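Alanine racemase, biosynthetic (Pseudomonas aeruginosa PAO1, PDB 6A2F) is a pyridoxal-phosphate-bearing enzyme of the alanine racemase family, combining an N-terminal TIM barrel with a C-terminal domain rich in strands. Local coordinates at residues E44-L49 with A65-L70; A59-A64 with A89-L94; S73-L78 with E153-S158; L98-A103 with E107-A112. All blocks are in the same frame, centred on the assembly; numbering follows the deposited sequence.

All four contacts belong to the N-terminal barrel domain, and they divide by layer. Interaction 3 lies inside the barrel, where side chains of strands 75-78 and 151-157 meet through a salt bridge and a small apolar touch. Interactions 1 and 2 join helices of the outer layer and are partly buried; both use helix 61-70, paired with helix 42-48 in one and helix 87-93 in the other. Neither has a hydrogen bond across the segments, but interaction 1 adds a threonine hydroxyl resting on a leucine methyl. Interaction 4, buried like interaction 3, lies between the strand and helix layers, mixing an aromatic pack with a helical backbone bond. A91 and L98 touch, so helix 87-93 links interaction 2 to interaction 4.

Interaction 1 (E44-L49 with A65-L70); sequences EVVTAL and AEVRAL
V46 and V67 make the centre of this helix-helix contact, their CG2 methyls 4.1 Å apart and the two side chains crossing at about a right angle. In V46, CG1 lies anti to the backbone N (chi1 171°), which puts CG2 beside that nitrogen and lets it face V67, while CG1 reaches CB of L70 at 4.3 Å. Valine suits both places: it is compact and branched close to the helix, so two methyls can fill the gap between axes that approach to 10.1 Å at a crossing angle of -40°. These are van der Waals contacts, loose rather than tight, and no hydrogen bond joins the segments.

A second kind of touch lies nearer the surface, where T47 meets L70. OG1 of T47 and CD2 of L70 are 4.1 Å apart, a polar atom resting against a methyl. That hydroxyl is already hydrogen-bonded to the O of R43 in its own helix, a common arrangement for threonine within a helix, the acceptor lying four residues back. L70 stands at the last turn of its helix, where the bonds from its N to the O atoms of E66 and V67 are both weak, and its branched end leans over the partner helix and onto R43.

Among its neighbours the contact joins two successive outer helices of the barrel. Between them in the chain runs strand 55-58, whose F56 underlies both V46 and V67; V58 of the same strand also meets V67, and V45 turns instead to I13 of helix 10-22.

Interaction 2 (A59-A64 with A89-L94); sequences ACLEEA and ALAGQL
L61 and L90 meet through branched aliphatic ends, and no flat side-chain group takes part across the segments; the flat group that matters nearby is the carboxylate of E63. Its OE1 receives the N-H of A59 at 2.8 Å in a nearly straight bond of 168°, met almost end-on along the C-O bond. Its other oxygen, OE2, is bonded to the N of A35 and forms a salt bridge with R351 of the second subunit. Bonds at both oxygens probably restrict the rotation of the carboxylate, and it sits in the first turn of helix 61-70, where a negative charge is probably welcome.

The contact itself is built round L61, whose CG stands anti to the backbone N (chi1 -174°) and carries the two methyls to helix 87-93. They share the work. CD2 goes to L90, packing tightly against CD2 at 3.5 Å, the two side chains running at an oblique angle to each other. CD1 goes between the other two partners: it lies 4.1 Å from CB of A91 and also 4.1 Å from CD1 of L94. Alanine fits at 91 because its short side chain lets L61 come down to the helix surface, with CD1 only 3.9 Å from the N of A91. L96 covers L61 further.

Such chemistry is dispersion and the burial of hydrocarbon, without directional bonds between the segments. Position therefore depends on shape: one leucine forks into a surface formed by two leucines and an alanine, while E62 and E63 have partners on the second subunit.

Interaction 3 (S73-L78 with E153-S158); sequences SARILL and ELNLIS
R75 and E153 reach toward each other across the interior of the TIM barrel, from strand 75-78 and strand 151-157, whose directions differ by 56°. The O of A74, the residue before R75, accepts a hydrogen bond from NH1 of R68, which ties this part of the chain to helix 61-70. R75 then points inward. Its CG is anti to the backbone N and the chain bends at chi3 (-80°), bringing the guanidinium end-on to the carboxylate: NH1 to OE1 of E153 at 2.9 Å and NH2 to OE2 of E153 at 3.1 Å, both on the syn side. The two planes are 22° apart. ND2 of N155 adds a third bond to OE1 of E153, 3.0 Å long, from the anti side and the opposite face of the carboxylate plane to NH1. NH1 also forms a salt bridge with D97, so the arginine, lying between two acids, probably remains charged. An arginine has both the length and the paired N-H groups this span needs.

I76 turns outward, onto A64 and V67 of helix 61-70. L77 faces inward again, its CD2 4.3 Å from CD1 of I157, whose side chain lies about 10 Å from a bound D-lysine. L78 points back to the helix layer, where its CD2 lies 3.8 Å from CB of A64.

Interaction 4 (L98-A103 with E107-A112); sequences LVIQGA and EAFLAA
The backbone runs from strand 98-100 through the N-cap residue G102 into helix 103-112, whose first turn is tied by the bond from N of E107 to O of A103, 2.9 Å long with an angle of 153° at the hydrogen. CB of E107 packs close to the same carbonyl oxygen, at 3.3 Å. The carboxylate of E107 lies at the exposed end of the contact and makes a long, weak ion pair with R144.

The apolar part is carried by F109. With CG anti to the backbone N (chi1 166°), its ring reaches down to the strand and is met there by two residues of the strand that point toward the helix, one at each half. CD1 of L98 lies 3.7 Å from CD1 of F109, while CD1 of I100 approaches CD2 of F109 at 3.9 Å, its side chain crossing the ring's at about a right angle. Leucine and isoleucine offer slim terminal methyls, and the broad phenyl spans both of them; L145 of helix 135-145 packs on F109 as well.

Strand 98-100 and helix 103-112 form one beta-alpha unit, the repeat from which TIM barrels are built, and the parallel strand 118-123 completes the beta-alpha-beta crossover.

Interaction 1 (E44-L49 with A65-L70)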
loop_
_atom_site.group_PDB
_atom_site.type_symbol
_atom_site.label_atom_id
_atom_site.label_comp_id
_atom_site.label_asym_id
_atom_site.label_seq_id
_atom_site.Cartn_x
_atom_site.Cartn_y
_atom_site.Cartn_z
ATOM N N GLU A 44 0.610 -14.527 13.067
ATOM C CA GLU A 44 1.425 -15.696 12.725
ATOM C C GLU A 44 2.908 -15.527 13.081
ATOM O O GLU A 44 3.555 -16.478 13.537
ATOM C CB GLU A 44 1.259 -16.066 11.248
ATOM C CG GLU A 44 -0.108 -16.641 10.887
ATOM C CD GLU A 44 -1.165 -15.583 10.569
ATOM O OE1 GLU A 44 -0.852 -14.363 10.538
ATOM O OE2 GLU A 44 -2.331 -15.980 10.340
ATOM N N VAL A 45 3.442 -14.324 12.885
ATOM C CA VAL A 45 4.838 -14.038 13.224
ATOM C C VAL A 45 5.103 -14.127 14.737
ATOM O O VAL A 45 6.091 -14.741 15.163
ATOM C CB VAL A 45 5.299 -12.682 12.644
ATOM C CG1 VAL A 45 6.662 -12.282 13.192
ATOM C CG2 VAL A 45 5.334 -12.748 11.120
ATOM N N VAL A 46 4.219 -13.529 15.534
ATOM C CA VAL A 46 4.306 -13.593 16.997
ATOM C C VAL A 46 4.157 -15.035 17.500
ATOM O O VAL A 46 4.864 -15.448 18.417
ATOM C CB VAL A 46 3.278 -12.659 17.682
ATOM C CG1 VAL A 46 3.224 -12.893 19.183
ATOM C CG2 VAL A 46 3.615 -11.201 17.404
ATOM N N THR A 47 3.257 -15.800 16.883
ATOM C CA THR A 47 3.067 -17.217 17.215
ATOM C C THR A 47 4.339 -18.038 16.948
ATOM O O THR A 47 4.716 -18.884 17.757
ATOM C CB THR A 47 1.856 -17.810 16.459
ATOM O OG1 THR A 47 0.676 -17.086 16.823
ATOM C CG2 THR A 47 1.654 -19.294 16.779
ATOM N N ALA A 48 4.996 -17.771 15.821
ATOM C CA ALA A 48 6.251 -18.431 15.490
ATOM C C ALA A 48 7.382 -18.033 16.449
ATOM O O ALA A 48 8.227 -18.867 16.789
ATOM C CB ALA A 48 6.635 -18.136 14.050
ATOM N N LEU A 49 7.386 -16.769 16.887
ATOM C CA LEU A 49 8.395 -16.242 17.819
ATOM C C LEU A 49 7.880 -16.159 19.266
ATOM O O LEU A 49 8.425 -15.413 20.092
ATOM C CB LEU A 49 8.894 -14.863 17.356
ATOM C CG LEU A 49 9.616 -14.729 16.006
ATOM C CD1 LEU A 49 9.742 -13.263 15.614
ATOM C CD2 LEU A 49 10.982 -15.412 16.003
ATOM N N ALA A 65 -2.091 -4.740 21.806
ATOM C CA ALA A 65 -3.239 -5.507 22.298
ATOM C C ALA A 65 -3.330 -6.857 21.604
ATOM O O ALA A 65 -3.636 -7.863 22.239
ATOM C CB ALA A 65 -4.531 -4.722 22.118
ATOM N N GLU A 66 -3.061 -6.860 20.298
ATOM C CA GLU A 66 -3.001 -8.082 19.509
ATOM C C GLU A 66 -1.884 -9.008 20.005
ATOM O O GLU A 66 -2.099 -10.213 20.146
ATOM C CB GLU A 66 -2.823 -7.752 18.024
ATOM C CG GLU A 66 -2.828 -8.971 17.114
ATOM C CD GLU A 66 -2.680 -8.633 15.638
ATOM O OE1 GLU A 66 -3.030 -9.499 14.809
ATOM O OE2 GLU A 66 -2.215 -7.517 15.296
ATOM N N VAL A 67 -0.708 -8.443 20.285
ATOM C CA VAL A 67 0.427 -9.228 20.789
ATOM C C VAL A 67 0.141 -9.817 22.178
ATOM O O VAL A 67 0.389 -11.004 22.407
ATOM C CB VAL A 67 1.753 -8.425 20.784
ATOM C CG1 VAL A 67 2.893 -9.257 21.352
ATOM C CG2 VAL A 67 2.101 -7.968 19.374
ATOM N N ARG A 68 -0.400 -9.002 23.087
ATOM C CA ARG A 68 -0.712 -9.464 24.443
ATOM C C ARG A 68 -1.762 -10.572 24.432
ATOM O O ARG A 68 -1.695 -11.512 25.233
ATOM C CB ARG A 68 -1.158 -8.304 25.349
ATOM C CG ARG A 68 -1.490 -8.698 26.789
ATOM C CD ARG A 68 -0.311 -9.324 27.524
ATOM N NE ARG A 68 0.679 -8.334 27.944
ATOM C CZ ARG A 68 1.990 -8.559 28.027
ATOM N NH1 ARG A 68 2.492 -9.744 27.706
ATOM N NH2 ARG A 68 2.808 -7.593 28.421
ATOM N N ALA A 69 -2.722 -10.461 23.516
ATOM C CA ALA A 69 -3.747 -11.488 23.357
ATOM C C ALA A 69 -3.109 -12.842 23.069
ATOM O O ALA A 69 -3.601 -13.868 23.524
ATOM C CB ALA A 69 -4.721 -11.107 22.252
ATOM N N LEU A 70 -2.005 -12.830 22.322
ATOM C CA LEU A 70 -1.328 -14.062 21.914
ATOM C C LEU A 70 -0.292 -14.550 22.923
ATOM O O LEU A 70 -0.064 -15.755 23.035
ATOM C CB LEU A 70 -0.695 -13.898 20.533
ATOM C CG LEU A 70 -1.702 -13.807 19.380
ATOM C CD1 LEU A 70 -1.076 -13.113 18.180
ATOM C CD2 LEU A 70 -2.245 -15.174 18.986
#

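Interaction 2 (A59-A64 with A89-L94)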
loop_
_atom_site.group_PDB
_atom_site.type_symbol
_atom_site.label_atom_id
_atom_site.label_comp_id
_atom_site.label_asym_id
_atom_site.label_seq_id
_atom_site.Cartn_x
_atom_site.Cartn_y
_atom_site.Cartn_z
ATOM N N ALA A 59 4.274 -0.395 17.177
ATOM C CA ALA A 59 4.155 1.050 16.938
ATOM C C ALA A 59 3.003 1.761 17.686
ATOM O O ALA A 59 3.001 2.996 17.805
ATOM C CB ALA A 59 4.052 1.314 15.442
ATOM N N CYS A 60 2.026 0.993 18.169
ATOM C CA CYS A 60 0.837 1.565 18.809
ATOM C C CYS A 60 0.130 0.550 19.703
ATOM O O CYS A 60 0.438 -0.645 19.661
ATOM C CB CYS A 60 -0.140 2.114 17.757
ATOM S SG CYS A 60 -0.824 0.863 16.646
ATOM N N LEU A 61 -0.824 1.041 20.497
ATOM C CA LEU A 61 -1.535 0.239 21.499
ATOM C C LEU A 61 -2.370 -0.875 20.869
ATOM O O LEU A 61 -2.450 -1.981 21.418
ATOM C CB LEU A 61 -2.416 1.146 22.369
ATOM C CG LEU A 61 -3.172 0.583 23.580
ATOM C CD1 LEU A 61 -2.243 0.350 24.761
ATOM C CD2 LEU A 61 -4.284 1.540 23.981
ATOM N N GLU A 62 -2.981 -0.575 19.722
ATOM C CA GLU A 62 -3.791 -1.539 18.978
ATOM C C GLU A 62 -2.965 -2.785 18.649
ATOM O O GLU A 62 -3.414 -3.911 18.882
ATOM C CB GLU A 62 -4.346 -0.914 17.687
ATOM C CG GLU A 62 -5.370 0.204 17.875
ATOM C CD GLU A 62 -4.744 1.574 18.115
ATOM O OE1 GLU A 62 -5.471 2.579 17.985
ATOM O OE2 GLU A 62 -3.532 1.665 18.432
ATOM N N GLU A 63 -1.754 -2.570 18.130
ATOM C CA GLU A 63 -0.829 -3.663 17.807
ATOM C C GLU A 63 -0.401 -4.423 19.049
ATOM O O GLU A 63 -0.317 -5.653 19.034
ATOM C CB GLU A 63 0.403 -3.137 17.083
ATOM C CG GLU A 63 0.137 -2.688 15.658
ATOM C CD GLU A 63 1.362 -2.088 15.002
ATOM O OE1 GLU A 63 2.403 -1.939 15.684
ATOM O OE2 GLU A 63 1.280 -1.757 13.803
ATOM N N ALA A 64 -0.138 -3.678 20.120
ATOM C CA ALA A 64 0.260 -4.256 21.395
ATOM C C ALA A 64 -0.836 -5.156 21.971
ATOM O O ALA A 64 -0.543 -6.211 22.540
ATOM C CB ALA A 64 0.632 -3.157 22.384
ATOM N N ALA A 89 -4.467 3.796 30.912
ATOM C CA ALA A 89 -5.216 2.768 31.651
ATOM C C ALA A 89 -5.196 1.418 30.920
ATOM O O ALA A 89 -5.022 0.372 31.548
ATOM C CB ALA A 89 -6.644 3.220 31.927
ATOM N N LEU A 90 -5.352 1.449 29.595
ATOM C CA LEU A 90 -5.284 0.228 28.795
ATOM C C LEU A 90 -3.860 -0.339 28.710
ATOM O O LEU A 90 -3.674 -1.552 28.799
ATOM C CB LEU A 90 -5.884 0.435 27.400
ATOM C CG LEU A 90 -6.013 -0.804 26.500
ATOM C CD1 LEU A 90 -6.597 -2.025 27.214
ATOM C CD2 LEU A 90 -6.841 -0.467 25.268
ATOM N N ALA A 91 -2.870 0.538 28.556
ATOM C CA ALA A 91 -1.459 0.136 28.562
ATOM C C ALA A 91 -1.089 -0.557 29.868
ATOM O O ALA A 91 -0.282 -1.493 29.869
ATOM C CB ALA A 91 -0.554 1.339 28.324
ATOM N N GLY A 92 -1.686 -0.090 30.966
ATOM C CA GLY A 92 -1.506 -0.692 32.284
ATOM C C GLY A 92 -2.114 -2.079 32.380
ATOM O O GLY A 92 -1.487 -2.999 32.907
ATOM N N GLN A 93 -3.336 -2.223 31.867
ATOM C CA GLN A 93 -4.028 -3.515 31.816
ATOM C C GLN A 93 -3.211 -4.547 31.030
ATOM O O GLN A 93 -3.115 -5.703 31.437
ATOM C CB GLN A 93 -5.431 -3.352 31.204
ATOM C CG GLN A 93 -6.259 -4.634 31.085
ATOM C CD GLN A 93 -7.575 -4.444 30.331
ATOM O OE1 GLN A 93 -7.804 -5.056 29.276
ATOM N NE2 GLN A 93 -8.450 -3.604 30.869
ATOM N N LEU A 94 -2.612 -4.115 29.919
ATOM C CA LEU A 94 -1.863 -5.009 29.036
ATOM C C LEU A 94 -0.400 -5.177 29.454
ATOM O O LEU A 94 0.365 -5.884 28.788
ATOM C CB LEU A 94 -1.954 -4.530 27.582
ATOM C CG LEU A 94 -3.347 -4.301 26.980
ATOM C CD1 LEU A 94 -3.252 -3.568 25.643
ATOM C CD2 LEU A 94 -4.127 -5.602 26.848
#

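Interaction 3 (S73-L78 with E153-S158)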
loop_
_atom_site.group_PDB
_atom_site.type_symbol
_atom_site.label_atom_id
_atom_site.label_comp_id
_atom_site.label_asym_id
_atom_site.label_seq_id
_atom_site.Cartn_x
_atom_site.Cartn_y
_atom_site.Cartn_z
ATOM N N SER A 73 2.607 -13.070 28.943
ATOM C CA SER A 73 3.674 -12.605 29.836
ATOM C C SER A 73 4.825 -11.846 29.167
ATOM O O SER A 73 5.625 -11.212 29.856
ATOM C CB SER A 73 4.227 -13.781 30.641
ATOM O OG SER A 73 4.558 -14.851 29.779
ATOM N N ALA A 74 4.917 -11.908 27.841
ATOM C CA ALA A 74 6.056 -11.319 27.140
ATOM C C ALA A 74 6.146 -9.801 27.306
ATOM O O ALA A 74 5.125 -9.109 27.447
ATOM C CB ALA A 74 6.028 -11.685 25.668
ATOM N N ARG A 75 7.378 -9.300 27.297
ATOM C CA ARG A 75 7.640 -7.867 27.270
ATOM C C ARG A 75 7.165 -7.285 25.927
ATOM O O ARG A 75 7.556 -7.763 24.862
ATOM C CB ARG A 75 9.136 -7.599 27.474
ATOM C CG ARG A 75 9.477 -6.146 27.766
ATOM C CD ARG A 75 10.969 -5.873 27.649
ATOM N NE ARG A 75 11.743 -6.273 28.833
ATOM C CZ ARG A 75 12.147 -5.445 29.795
ATOM N NH1 ARG A 75 11.838 -4.153 29.747
ATOM N NH2 ARG A 75 12.859 -5.910 30.811
ATOM N N ILE A 76 6.294 -6.281 25.995
ATOM C CA ILE A 76 5.833 -5.567 24.801
ATOM C C ILE A 76 6.141 -4.072 24.932
ATOM O O ILE A 76 5.644 -3.397 25.832
ATOM C CB ILE A 76 4.321 -5.777 24.518
ATOM C CG1 ILE A 76 3.952 -7.269 24.502
ATOM C CG2 ILE A 76 3.934 -5.122 23.197
ATOM C CD1 ILE A 76 2.465 -7.546 24.577
ATOM N N LEU A 77 6.969 -3.571 24.025
ATOM C CA LEU A 77 7.373 -2.172 24.014
ATOM C C LEU A 77 6.562 -1.359 23.009
ATOM O O LEU A 77 6.485 -1.715 21.841
ATOM C CB LEU A 77 8.861 -2.071 23.675
ATOM C CG LEU A 77 9.446 -0.686 23.397
ATOM C CD1 LEU A 77 9.389 0.178 24.644
ATOM C CD2 LEU A 77 10.874 -0.818 22.891
ATOM N N LEU A 78 5.948 -0.278 23.482
ATOM C CA LEU A 78 5.356 0.723 22.599
ATOM C C LEU A 78 6.463 1.688 22.181
ATOM O O LEU A 78 6.930 2.490 22.991
ATOM C CB LEU A 78 4.246 1.499 23.310
ATOM C CG LEU A 78 2.972 0.808 23.805
ATOM C CD1 LEU A 78 2.209 1.752 24.729
ATOM C CD2 LEU A 78 2.090 0.358 22.651
ATOM N N GLU A 153 10.943 0.175 35.643
ATOM C CA GLU A 153 12.259 0.193 35.050
ATOM C C GLU A 153 12.419 1.522 34.380
ATOM O O GLU A 153 11.520 1.967 33.691
ATOM C CB GLU A 153 12.377 -0.865 33.957
ATOM C CG GLU A 153 13.096 -2.151 34.308
ATOM C CD GLU A 153 13.219 -3.075 33.109
ATOM O OE1 GLU A 153 12.872 -2.657 32.000
ATOM O OE2 GLU A 153 13.659 -4.222 33.263
ATOM N N LEU A 154 13.528 2.196 34.629
ATOM C CA LEU A 154 13.776 3.427 33.890
ATOM C C LEU A 154 14.904 3.152 32.898
ATOM O O LEU A 154 15.996 2.732 33.285
ATOM C CB LEU A 154 14.092 4.605 34.816
ATOM C CG LEU A 154 14.077 5.994 34.156
ATOM C CD1 LEU A 154 12.759 6.283 33.442
ATOM C CD2 LEU A 154 14.389 7.091 35.168
ATOM N N ASN A 155 14.615 3.369 31.618
ATOM C CA ASN A 155 15.477 2.914 30.531
ATOM C C ASN A 155 15.824 4.030 29.550
ATOM O O ASN A 155 15.220 5.108 29.583
ATOM C CB ASN A 155 14.812 1.748 29.788
ATOM C CG ASN A 155 14.514 0.567 30.694
ATOM O OD1 ASN A 155 15.174 0.363 31.712
ATOM N ND2 ASN A 155 13.513 -0.219 30.326
ATOM N N LEU A 156 16.805 3.770 28.686
ATOM C CA LEU A 156 17.195 4.724 27.652
ATOM C C LEU A 156 17.073 4.120 26.253
ATOM O O LEU A 156 17.513 2.990 26.010
ATOM C CB LEU A 156 18.617 5.245 27.895
ATOM C CG LEU A 156 19.183 6.269 26.899
ATOM C CD1 LEU A 156 18.482 7.614 27.016
ATOM C CD2 LEU A 156 20.689 6.429 27.063
ATOM N N ILE A 157 16.475 4.887 25.342
ATOM C CA ILE A 157 16.312 4.466 23.949
ATOM C C ILE A 157 16.602 5.621 22.974
ATOM O O ILE A 157 16.240 6.775 23.228
ATOM C CB ILE A 157 14.922 3.805 23.689
ATOM C CG1 ILE A 157 14.881 3.130 22.308
ATOM C CG2 ILE A 157 13.779 4.804 23.863
ATOM C CD1 ILE A 157 13.618 2.342 22.023
ATOM N N SER A 158 17.291 5.297 21.882
ATOM C CA SER A 158 17.489 6.216 20.771
ATOM C C SER A 158 17.583 5.417 19.477
ATOM O O SER A 158 17.683 4.188 19.506
ATOM C CB SER A 158 18.738 7.074 20.977
ATOM O OG SER A 158 18.638 8.288 20.256
#

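Interaction 4 (L98-A103 with E107-A112)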
loop_
_atom_site.group_PDB
_atom_site.type_symbol
_atom_site.label_atom_id
_atom_site.label_comp_id
_atom_site.label_asym_id
_atom_site.label_seq_id
_atom_site.Cartn_x
_atom_site.Cartn_y
_atom_site.Cartn_z
ATOM N N LEU A 98 6.365 1.448 28.376
ATOM C CA LEU A 98 6.046 2.756 27.834
ATOM C C LEU A 98 7.292 3.481 27.350
ATOM O O LEU A 98 8.397 3.250 27.851
ATOM C CB LEU A 98 5.307 3.606 28.868
ATOM C CG LEU A 98 4.018 3.033 29.468
ATOM C CD1 LEU A 98 3.444 4.013 30.477
ATOM C CD2 LEU A 98 2.992 2.687 28.395
ATOM N N VAL A 99 7.094 4.340 26.353
ATOM C CA VAL A 99 8.099 5.288 25.909
ATOM C C VAL A 99 7.618 6.706 26.230
ATOM O O VAL A 99 6.435 7.025 26.056
ATOM C CB VAL A 99 8.413 5.125 24.399
ATOM C CG1 VAL A 99 8.968 6.406 23.798
ATOM C CG2 VAL A 99 9.394 3.983 24.176
ATOM N N ILE A 100 8.536 7.535 26.729
ATOM C CA ILE A 100 8.309 8.977 26.854
ATOM C C ILE A 100 9.320 9.746 25.986
ATOM O O ILE A 100 10.529 9.626 26.182
ATOM C CB ILE A 100 8.344 9.451 28.326
ATOM C CG1 ILE A 100 7.221 8.784 29.128
ATOM C CG2 ILE A 100 8.222 10.967 28.400
ATOM C CD1 ILE A 100 7.330 8.957 30.627
ATOM N N GLN A 101 8.798 10.522 25.033
ATOM C CA GLN A 101 9.591 11.224 24.010
ATOM C C GLN A 101 9.542 12.731 24.140
ATOM O O GLN A 101 10.435 13.418 23.654
ATOM C CB GLN A 101 9.042 10.936 22.618
ATOM C CG GLN A 101 8.990 9.485 22.228
ATOM C CD GLN A 101 7.993 9.224 21.120
ATOM O OE1 GLN A 101 7.055 9.996 20.904
ATOM N NE2 GLN A 101 8.185 8.121 20.416
ATOM N N GLY A 102 8.468 13.243 24.735
ATOM C CA GLY A 102 8.217 14.678 24.766
ATOM C C GLY A 102 7.610 15.128 26.074
ATOM O O GLY A 102 7.152 14.306 26.871
ATOM N N ALA A 103 7.618 16.442 26.293
ATOM C CA ALA A 103 7.098 17.033 27.524
ATOM C C ALA A 103 5.604 16.726 27.686
ATOM O O ALA A 103 5.162 16.308 28.764
ATOM C CB ALA A 103 7.359 18.535 27.548
ATOM N N GLU A 107 4.089 14.424 30.644
ATOM C CA GLU A 107 3.107 15.020 31.538
ATOM C C GLU A 107 1.831 14.164 31.581
ATOM O O GLU A 107 1.192 14.040 32.631
ATOM C CB GLU A 107 2.809 16.459 31.103
ATOM C CG GLU A 107 2.676 17.454 32.247
ATOM C CD GLU A 107 3.892 17.489 33.166
ATOM O OE1 GLU A 107 4.944 18.035 32.765
ATOM O OE2 GLU A 107 3.787 16.980 34.303
ATOM N N ALA A 108 1.478 13.559 30.447
ATOM C CA ALA A 108 0.313 12.677 30.376
ATOM C C ALA A 108 0.503 11.406 31.215
ATOM O O ALA A 108 -0.440 10.935 31.864
ATOM C CB ALA A 108 -0.014 12.329 28.930
ATOM N N PHE A 109 1.721 10.862 31.200
ATOM C CA PHE A 109 2.052 9.700 32.020
ATOM C C PHE A 109 1.959 10.025 33.511
ATOM O O PHE A 109 1.329 9.292 34.272
ATOM C CB PHE A 109 3.443 9.153 31.679
ATOM C CG PHE A 109 3.977 8.189 32.704
ATOM C CD1 PHE A 109 3.502 6.880 32.762
ATOM C CD2 PHE A 109 4.938 8.596 33.624
ATOM C CE1 PHE A 109 3.986 5.993 33.709
ATOM C CE2 PHE A 109 5.425 7.710 34.573
ATOM C CZ PHE A 109 4.951 6.407 34.615
ATOM N N LEU A 110 2.592 11.124 33.913
ATOM C CA LEU A 110 2.504 11.630 35.284
ATOM C C LEU A 110 1.056 11.790 35.746
ATOM O O LEU A 110 0.701 11.355 36.843
ATOM C CB LEU A 110 3.249 12.966 35.403
ATOM C CG LEU A 110 4.700 13.032 35.914
ATOM C CD1 LEU A 110 5.502 11.786 35.586
ATOM C CD2 LEU A 110 5.409 14.271 35.378
ATOM N N ALA A 111 0.221 12.392 34.899
ATOM C CA ALA A 111 -1.180 12.652 35.239
ATOM C C ALA A 111 -2.048 11.390 35.289
ATOM O O ALA A 111 -3.101 11.387 35.935
ATOM C CB ALA A 111 -1.782 13.674 34.281
ATOM N N ALA A 112 -1.608 10.329 34.609
ATOM C CA ALA A 112 -2.400 9.104 34.466
ATOM C C ALA A 112 -2.668 8.411 35.795
ATOM O O ALA A 112 -3.747 7.866 35.993
ATOM C CB ALA A 112 -1.730 8.140 33.496
#